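Local coordinates for protein-glutamate methylesterase/protein-glutamine glutaminase (Thermotoga maritima, PDB 3SFT) that probably demethylates methylglutamate residues of chemoreceptors and deamidates specific glutamines, this chain being its C-terminal catalytic domain, at residues T127-L132 against F144-Y149; T152-D157 against Y183-K188; K168-I171 against Y175-Y178. All coordinates share one frame; numbering follows the deposited sequence.

Contact 1: residues T127-L132 against F144-Y149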
loop_
_atom_site.group_PDB
_atom_site.type_symbol
_atom_site.label_atom_id
_atom_site.label_comp_id
_atom_site.label_asym_id
_atom_site.label_seq_id
_atom_site.Cartn_x
_atom_site.Cartn_y
_atom_site.Cartn_z
ATOM N N THR A 127 -11.943 1.089 -0.349
ATOM C CA THR A 127 -10.495 1.259 -0.447
ATOM C C THR A 127 -9.922 1.704 0.893
ATOM O O THR A 127 -10.472 2.583 1.555
ATOM C CB THR A 127 -10.110 2.330 -1.499
ATOM O OG1 THR A 127 -10.788 2.060 -2.729
ATOM C CG2 THR A 127 -8.596 2.326 -1.751
ATOM N N ILE A 128 -8.828 1.072 1.296
ATOM C CA ILE A 128 -8.148 1.418 2.535
ATOM C C ILE A 128 -6.704 1.766 2.174
ATOM O O ILE A 128 -6.007 0.951 1.571
ATOM C CB ILE A 128 -8.145 0.242 3.542
ATOM C CG1 ILE A 128 -9.572 -0.087 3.992
ATOM C CG2 ILE A 128 -7.294 0.596 4.760
ATOM C CD1 ILE A 128 -9.658 -1.288 4.954
ATOM N N ALA A 129 -6.283 2.990 2.491
ATOM C CA ALA A 129 -4.918 3.436 2.206
ATOM C C ALA A 129 -4.119 3.538 3.499
ATOM O O ALA A 129 -4.635 3.986 4.522
ATOM C CB ALA A 129 -4.929 4.791 1.496
ATOM N N VAL A 130 -2.863 3.106 3.445
ATOM C CA VAL A 130 -1.974 3.154 4.599
ATOM C C VAL A 130 -0.678 3.826 4.161
ATOM O O VAL A 130 0.056 3.291 3.337
ATOM C CB VAL A 130 -1.651 1.731 5.142
ATOM C CG1 VAL A 130 -0.813 1.836 6.408
ATOM C CG2 VAL A 130 -2.932 0.967 5.433
ATOM N N ILE A 131 -0.410 5.009 4.699
ATOM C CA ILE A 131 0.795 5.739 4.338
ATOM C C ILE A 131 1.781 5.678 5.488
ATOM O O ILE A 131 1.563 6.255 6.554
ATOM C CB ILE A 131 0.469 7.199 3.963
ATOM C CG1 ILE A 131 -0.601 7.219 2.868
ATOM C CG2 ILE A 131 1.724 7.930 3.506
ATOM C CD1 ILE A 131 -0.228 6.429 1.626
ATOM N N LEU A 132 2.871 4.963 5.252
ATOM C CA LEU A 132 3.912 4.764 6.248
ATOM C C LEU A 132 5.080 5.730 6.130
ATOM O O LEU A 132 5.127 6.576 5.233
ATOM C CB LEU A 132 4.443 3.328 6.146
ATOM C CG LEU A 132 3.394 2.215 6.195
ATOM C CD1 LEU A 132 4.086 0.851 6.128
ATOM C CD2 LEU A 132 2.575 2.339 7.474
ATOM N N PHE A 144 -5.981 11.684 -1.267
ATOM C CA PHE A 144 -7.043 12.582 -1.704
ATOM C C PHE A 144 -8.083 11.779 -2.486
ATOM O O PHE A 144 -9.282 11.860 -2.206
ATOM C CB PHE A 144 -6.473 13.700 -2.588
ATOM C CG PHE A 144 -7.492 14.318 -3.504
ATOM C CD1 PHE A 144 -8.495 15.138 -3.000
ATOM C CD2 PHE A 144 -7.493 14.019 -4.862
ATOM C CE1 PHE A 144 -9.489 15.647 -3.836
ATOM C CE2 PHE A 144 -8.484 14.525 -5.706
ATOM C CZ PHE A 144 -9.484 15.338 -5.189
ATOM N N LYS A 145 -7.613 11.007 -3.463
ATOM C CA LYS A 145 -8.489 10.177 -4.290
ATOM C C LYS A 145 -9.296 9.187 -3.456
ATOM O O LYS A 145 -10.497 9.028 -3.662
ATOM C CB LYS A 145 -7.678 9.418 -5.348
ATOM C CG LYS A 145 -7.722 10.037 -6.749
ATOM C CD LYS A 145 -6.876 11.307 -6.864
ATOM C CE LYS A 145 -5.376 11.026 -6.779
ATOM N NZ LYS A 145 -4.771 10.528 -8.055
ATOM N N VAL A 146 -8.624 8.533 -2.510
ATOM C CA VAL A 146 -9.260 7.564 -1.629
ATOM C C VAL A 146 -10.407 8.219 -0.876
ATOM O O VAL A 146 -11.518 7.689 -0.855
ATOM C CB VAL A 146 -8.241 6.944 -0.633
ATOM C CG1 VAL A 146 -8.957 6.095 0.415
ATOM C CG2 VAL A 146 -7.236 6.083 -1.388
ATOM N N LYS A 147 -10.149 9.382 -0.286
ATOM C CA LYS A 147 -11.186 10.088 0.451
ATOM C C LYS A 147 -12.300 10.576 -0.473
ATOM O O LYS A 147 -13.471 10.526 -0.110
ATOM C CB LYS A 147 -10.601 11.259 1.254
ATOM C CG LYS A 147 -9.642 10.852 2.374
ATOM C CD LYS A 147 -10.217 9.755 3.279
ATOM C CE LYS A 147 -11.573 10.142 3.847
ATOM N NZ LYS A 147 -12.090 9.069 4.737
ATOM N N PHE A 148 -11.928 11.034 -1.667
ATOM C CA PHE A 148 -12.899 11.513 -2.656
ATOM C C PHE A 148 -13.928 10.414 -2.966
ATOM O O PHE A 148 -15.097 10.707 -3.222
ATOM C CB PHE A 148 -12.180 11.949 -3.943
ATOM C CG PHE A 148 -13.100 12.504 -5.002
ATOM C CD1 PHE A 148 -13.504 13.836 -4.965
ATOM C CD2 PHE A 148 -13.568 11.692 -6.038
ATOM C CE1 PHE A 148 -14.363 14.356 -5.942
ATOM C CE2 PHE A 148 -14.424 12.197 -7.019
ATOM C CZ PHE A 148 -14.825 13.533 -6.971
ATOM N N TYR A 149 -13.494 9.156 -2.909
ATOM C CA TYR A 149 -14.371 8.021 -3.179
ATOM C C TYR A 149 -14.958 7.368 -1.922
ATOM O O TYR A 149 -15.509 6.268 -1.986
ATOM C CB TYR A 149 -13.649 6.979 -4.033
ATOM C CG TYR A 149 -13.535 7.375 -5.486
ATOM C CD1 TYR A 149 -14.676 7.511 -6.278
ATOM C CD2 TYR A 149 -12.295 7.631 -6.068
ATOM C CE1 TYR A 149 -14.588 7.890 -7.611
ATOM C CE2 TYR A 149 -12.194 8.014 -7.404
ATOM C CZ TYR A 149 -13.346 8.140 -8.168
ATOM O OH TYR A 149 -13.258 8.516 -9.489
#

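Contact 2: residues T152-D157 against Y183-K188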
loop_
_atom_site.group_PDB
_atom_site.type_symbol
_atom_site.label_atom_id
_atom_site.label_comp_id
_atom_site.label_asym_id
_atom_site.label_seq_id
_atom_site.Cartn_x
_atom_site.Cartn_y
_atom_site.Cartn_z
ATOM N N THR A 152 -11.055 4.863 3.225
ATOM C CA THR A 152 -10.482 5.120 4.541
ATOM C C THR A 152 -8.958 5.254 4.462
ATOM O O THR A 152 -8.294 4.502 3.749
ATOM C CB THR A 152 -10.859 3.973 5.513
ATOM O OG1 THR A 152 -12.286 3.940 5.681
ATOM C CG2 THR A 152 -10.194 4.165 6.872
ATOM N N VAL A 153 -8.406 6.182 5.236
ATOM C CA VAL A 153 -6.967 6.421 5.226
ATOM C C VAL A 153 -6.301 6.323 6.599
ATOM O O VAL A 153 -6.792 6.864 7.591
ATOM C CB VAL A 153 -6.650 7.802 4.610
ATOM C CG1 VAL A 153 -5.160 8.102 4.693
ATOM C CG2 VAL A 153 -7.135 7.856 3.171
ATOM N N ILE A 154 -5.175 5.620 6.639
ATOM C CA ILE A 154 -4.404 5.452 7.859
ATOM C C ILE A 154 -2.993 5.992 7.639
ATOM O O ILE A 154 -2.331 5.648 6.661
ATOM C CB ILE A 154 -4.303 3.966 8.268
ATOM C CG1 ILE A 154 -5.690 3.404 8.579
ATOM C CG2 ILE A 154 -3.405 3.818 9.480
ATOM C CD1 ILE A 154 -5.713 1.886 8.741
ATOM N N ALA A 155 -2.556 6.875 8.529
ATOM C CA ALA A 155 -1.215 7.445 8.449
ATOM C C ALA A 155 -0.413 6.933 9.636
ATOM O O ALA A 155 -0.944 6.819 10.742
ATOM C CB ALA A 155 -1.276 8.957 8.477
ATOM N N GLU A 156 0.850 6.597 9.399
ATOM C CA GLU A 156 1.705 6.100 10.465
ATOM C C GLU A 156 2.114 7.227 11.411
ATOM O O GLU A 156 2.527 8.308 10.977
ATOM C CB GLU A 156 2.946 5.400 9.901
ATOM C CG GLU A 156 3.834 4.762 10.990
ATOM C CD GLU A 156 5.036 3.998 10.438
ATOM O OE1 GLU A 156 5.248 3.992 9.213
ATOM O OE2 GLU A 156 5.783 3.397 11.239
ATOM N N ASP A 157 1.945 6.977 12.706
ATOM C CA ASP A 157 2.292 7.928 13.752
ATOM C C ASP A 157 3.810 8.121 13.793
ATOM O O ASP A 157 4.576 7.186 13.534
ATOM C CB ASP A 157 1.785 7.402 15.106
ATOM C CG ASP A 157 1.975 8.395 16.237
ATOM O OD1 ASP A 157 0.997 9.078 16.605
ATOM O OD2 ASP A 157 3.098 8.490 16.765
ATOM N N TYR A 183 2.741 -0.789 14.901
ATOM C CA TYR A 183 2.237 -1.970 15.603
ATOM C C TYR A 183 0.724 -2.001 15.853
ATOM O O TYR A 183 0.151 -3.076 16.053
ATOM C CB TYR A 183 3.016 -2.206 16.909
ATOM C CG TYR A 183 3.028 -1.039 17.881
ATOM C CD1 TYR A 183 1.986 -0.854 18.795
ATOM C CD2 TYR A 183 4.088 -0.133 17.899
ATOM C CE1 TYR A 183 2.001 0.203 19.701
ATOM C CE2 TYR A 183 4.113 0.926 18.798
ATOM C CZ TYR A 183 3.064 1.087 19.697
ATOM O OH TYR A 183 3.079 2.132 20.590
ATOM N N LYS A 184 0.075 -0.837 15.864
ATOM C CA LYS A 184 -1.374 -0.795 16.066
ATOM C C LYS A 184 -2.145 -0.837 14.746
ATOM O O LYS A 184 -3.367 -0.989 14.737
ATOM C CB LYS A 184 -1.791 0.436 16.874
ATOM C CG LYS A 184 -1.658 0.260 18.385
ATOM C CD LYS A 184 -2.245 1.445 19.134
ATOM C CE LYS A 184 -2.200 1.246 20.649
ATOM N NZ LYS A 184 -3.076 0.126 21.106
ATOM N N ILE A 185 -1.425 -0.688 13.639
ATOM C CA ILE A 185 -2.028 -0.706 12.308
ATOM C C ILE A 185 -2.664 -2.057 11.937
ATOM O O ILE A 185 -3.774 -2.083 11.415
ATOM C CB ILE A 185 -1.015 -0.226 11.224
ATOM C CG1 ILE A 185 -0.652 1.243 11.478
ATOM C CG2 ILE A 185 -1.589 -0.400 9.817
ATOM C CD1 ILE A 185 0.165 1.898 10.366
ATOM N N PRO A 186 -1.979 -3.190 12.204
ATOM C CA PRO A 186 -2.542 -4.509 11.878
ATOM C C PRO A 186 -3.884 -4.723 12.568
ATOM O O PRO A 186 -4.822 -5.265 11.983
ATOM C CB PRO A 186 -1.513 -5.473 12.469
ATOM C CG PRO A 186 -0.261 -4.731 12.380
ATOM C CD PRO A 186 -0.635 -3.339 12.789
ATOM N N GLU A 187 -3.956 -4.293 13.824
ATOM C CA GLU A 187 -5.163 -4.435 14.637
ATOM C C GLU A 187 -6.301 -3.620 14.053
ATOM O O GLU A 187 -7.437 -4.087 13.995
ATOM C CB GLU A 187 -4.878 -4.014 16.086
ATOM C CG GLU A 187 -3.651 -4.726 16.680
ATOM C CD GLU A 187 -3.206 -4.191 18.036
ATOM O OE1 GLU A 187 -2.408 -4.888 18.697
ATOM O OE2 GLU A 187 -3.627 -3.082 18.434
ATOM N N LYS A 188 -5.987 -2.411 13.596
ATOM C CA LYS A 188 -6.992 -1.542 13.002
ATOM C C LYS A 188 -7.484 -2.140 11.685
ATOM O O LYS A 188 -8.683 -2.128 11.406
ATOM C CB LYS A 188 -6.427 -0.136 12.789
ATOM C CG LYS A 188 -7.398 0.855 12.161
ATOM C CD LYS A 188 -8.710 0.961 12.931
ATOM C CE LYS A 188 -8.517 1.536 14.323
ATOM N NZ LYS A 188 -9.824 1.721 15.011
#

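Contact 3: residues K168-I171 against Y175-Y178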
loop_
_atom_site.group_PDB
_atom_site.type_symbol
_atom_site.label_atom_id
_atom_site.label_comp_id
_atom_site.label_asym_id
_atom_site.label_seq_id
_atom_site.Cartn_x
_atom_site.Cartn_y
_atom_site.Cartn_z
ATOM N N LYS A 168 3.036 12.638 7.591
ATOM C CA LYS A 168 2.763 14.016 7.982
ATOM C C LYS A 168 2.070 14.797 6.874
ATOM O O LYS A 168 1.137 15.556 7.137
ATOM C CB LYS A 168 4.048 14.742 8.398
ATOM C CG LYS A 168 3.788 16.145 8.909
ATOM C CD LYS A 168 4.964 16.730 9.678
ATOM C CE LYS A 168 5.888 17.539 8.792
ATOM N NZ LYS A 168 6.853 18.323 9.623
ATOM N N SER A 169 2.535 14.619 5.640
ATOM C CA SER A 169 1.948 15.314 4.499
ATOM C C SER A 169 0.480 14.920 4.330
ATOM O O SER A 169 -0.361 15.760 4.009
ATOM C CB SER A 169 2.734 15.009 3.228
ATOM O OG SER A 169 2.107 15.590 2.103
ATOM N N VAL A 170 0.182 13.639 4.551
ATOM C CA VAL A 170 -1.187 13.132 4.461
ATOM C C VAL A 170 -2.037 13.763 5.568
ATOM O O VAL A 170 -3.144 14.240 5.314
ATOM C CB VAL A 170 -1.232 11.578 4.603
ATOM C CG1 VAL A 170 -2.654 11.094 4.854
ATOM C CG2 VAL A 170 -0.675 10.923 3.355
ATOM N N ILE A 171 -1.499 13.784 6.784
ATOM C CA ILE A 171 -2.197 14.348 7.944
ATOM C C ILE A 171 -2.469 15.849 7.804
ATOM O O ILE A 171 -3.567 16.317 8.125
ATOM C CB ILE A 171 -1.404 14.096 9.259
ATOM C CG1 ILE A 171 -1.272 12.593 9.513
ATOM C CG2 ILE A 171 -2.091 14.784 10.451
ATOM C CD1 ILE A 171 -0.202 12.243 10.526
ATOM N N TYR A 175 -6.420 14.345 5.396
ATOM C CA TYR A 175 -6.853 13.089 4.781
ATOM C C TYR A 175 -6.786 11.849 5.663
ATOM O O TYR A 175 -7.327 10.802 5.296
ATOM C CB TYR A 175 -6.071 12.818 3.493
ATOM C CG TYR A 175 -6.243 13.869 2.419
ATOM C CD1 TYR A 175 -7.445 14.574 2.286
ATOM C CD2 TYR A 175 -5.206 14.161 1.537
ATOM C CE1 TYR A 175 -7.604 15.541 1.301
ATOM C CE2 TYR A 175 -5.355 15.127 0.549
ATOM C CZ TYR A 175 -6.557 15.813 0.438
ATOM O OH TYR A 175 -6.710 16.757 -0.545
ATOM N N ALA A 176 -6.128 11.957 6.815
ATOM C CA ALA A 176 -5.998 10.812 7.708
ATOM C C ALA A 176 -7.194 10.595 8.632
ATOM O O ALA A 176 -7.623 11.504 9.334
ATOM C CB ALA A 176 -4.708 10.920 8.531
ATOM N N ASP A 177 -7.745 9.387 8.600
ATOM C CA ASP A 177 -8.863 9.036 9.468
ATOM C C ASP A 177 -8.276 8.479 10.759
ATOM O O ASP A 177 -8.889 8.570 11.816
ATOM C CB ASP A 177 -9.764 7.982 8.815
ATOM C CG ASP A 177 -10.434 8.487 7.557
ATOM O OD1 ASP A 177 -11.179 9.484 7.633
ATOM O OD2 ASP A 177 -10.211 7.886 6.489
ATOM N N TYR A 178 -7.082 7.901 10.649
ATOM C CA TYR A 178 -6.371 7.322 11.784
ATOM C C TYR A 178 -4.878 7.628 11.695
ATOM O O TYR A 178 -4.294 7.638 10.609
ATOM C CB TYR A 178 -6.543 5.796 11.816
ATOM C CG TYR A 178 -7.973 5.324 11.879
ATOM C CD1 TYR A 178 -8.669 5.294 13.090
ATOM C CD2 TYR A 178 -8.640 4.915 10.726
ATOM C CE1 TYR A 178 -9.995 4.870 13.149
ATOM C CE2 TYR A 178 -9.965 4.491 10.774
ATOM C CZ TYR A 178 -10.635 4.472 11.986
ATOM O OH TYR A 178 -11.951 4.071 12.024
HETATM O O HOH W 1 -5.533 14.171 8.667
#

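Contact 1: residues T127-L132 against F144-Y149
Val146 lays one of its two methyl groups between the side chains of Thr127 and Ala129, two residues apart on the same face of strand 127-131. The strand and helix 140-148 are the first two members of a right-handed beta-alpha-beta unit completed by strand 152-156, the repeating element of the doubly wound alpha/beta fold of the CheB catalytic domain. Against strand 127-131 the segment 144-149 relies on Val146. Val146 CG2 stands 3.9 Å from Ala129 CB, and the same methyl of Val146 lies 4.0 Å from Thr127 CG2, the two side chains crossing at a slant. Thr127 divides its two branches between different tasks: with chi1 at -50°, OG1 lies beside the backbone N and CG2 opposite it, so that CG2 takes the apolar side while OG1 is hydrogen-bonded to the carbonyl oxygen of Lys124, and the buried hydroxyl is satisfied within its own chain neighbourhood. Leu116 of helix 112-123 touches both Ala129 and Val146, and Val153 of the next strand does the same, which extends the apolar layer beyond the pair of segments. The second branch of Val146, CG1, opposite the backbone N with chi1 at 171°, reaches the strand backbone instead and rests 4.0 Å from Thr127 O.

Contact 2: residues T152-D157 against Y183-K188
Ile154 meets helix 185-192 with two different methyl groups, one for each of two residues a helical turn apart. The branch methyl Ile154 CG2 lies 4.1 Å from Ile185 CD1, and the chain end Ile154 CD1 lies 3.9 Å from Lys188 CG. The division follows from the torsions: with chi1 at -63°, CG2 falls opposite the backbone N and CG1 beside it, and an extended chi2 stretches the longer arm out to CD1. Ile185 has nearly the same shape, with an extended arm of its own, but points the other way, and the two side chains run antiparallel alongside one another. The CD1 of Ile185 also comes within 4.5 Å of Glu156 CB, and thus spans two residues that project from the same face of the strand.

The C-terminal helix packs here against strand 152-156 of the parallel sheet in this doubly wound alpha/beta domain, on the face of the sheet opposite helix 140-148. Leu189 and Leu192, farther along the same helix, also touch Ile154.

Lys188 contributes only hydrocarbon to the contact. Its chain starts out opposite the backbone N, then folds at chi2 (55°) and chi3 (65°), which turns the amino end away from the strand to a salt bridge with Glu191. Glu156 likewise offers aliphatic carbon to Ile185, while its buried carboxylate is gripped by three hydrogen bonds, which restrain its rotation: OE2 is bonded to the hydroxyls of Ser21 and Thr160, and OE1 accepts from the backbone N of Thr133.

Contact 3: residues K168-I171 against Y175-Y178
A chi1 of 166° sets CG1 of Val170 opposite its own backbone N, where it meets Tyr175 CB at 4.1 Å and Ala176 CB at 4.2 Å. Ile171 places its branches in the same two positions, but here it is the arm beside the backbone N, Ile171 CG1 (chi1 -62°), that reaches 3.9 Å from Ala176 CB. The alanine methyl therefore sits against two successive residues of the helix.

The backbone follows the same course. Tyr175 N donates to Val170 O over 3.3 Å, a long bond that is fairly straight (152° at the hydrogen) and arrives tilted from the carbonyl plane. One residue on, a water takes up the next pair: it donates to Ile171 O at 3.0 Å and accepts from Ala176 N at 2.9 Å. The side chain of Tyr175 leads away from helix 166-172 and touches Ala143 and Phe144 of helix 140-148. Val170 also touches Val153, and Ile171 touches Ala155, both on the sheet. The bond from Tyr175 N reaches back five residues, and the contact as a whole is the C-terminal end of a helix turning into the edge strand 178-180, the alpha-to-beta half of a beta-alpha-beta crossover in this alpha/beta domain.

From the N terminus, contact 1 comes first, closing the short loop between strand 127-131 and helix 140-148. The chain then enters strand 152-156, where contact 2 opens; it closes only when the C-terminal helix comes back to the sheet. Contact 3 is nested inside that long loop, at the turn from helix 166-172 toward strand 178-180. None of the loops cross. Backbone pairing of Ala129 with Thr152 and Ile154 joins contacts 1 and 2 within the sheet, and Asp177 ties contact 3 to both, through a salt bridge to Lys147 and a hydrogen bond from Val153 N. Contacts 1 and 2 put helices on the two faces of the sheet, and contact 3 joins a helix end to the approach of strand 178-180.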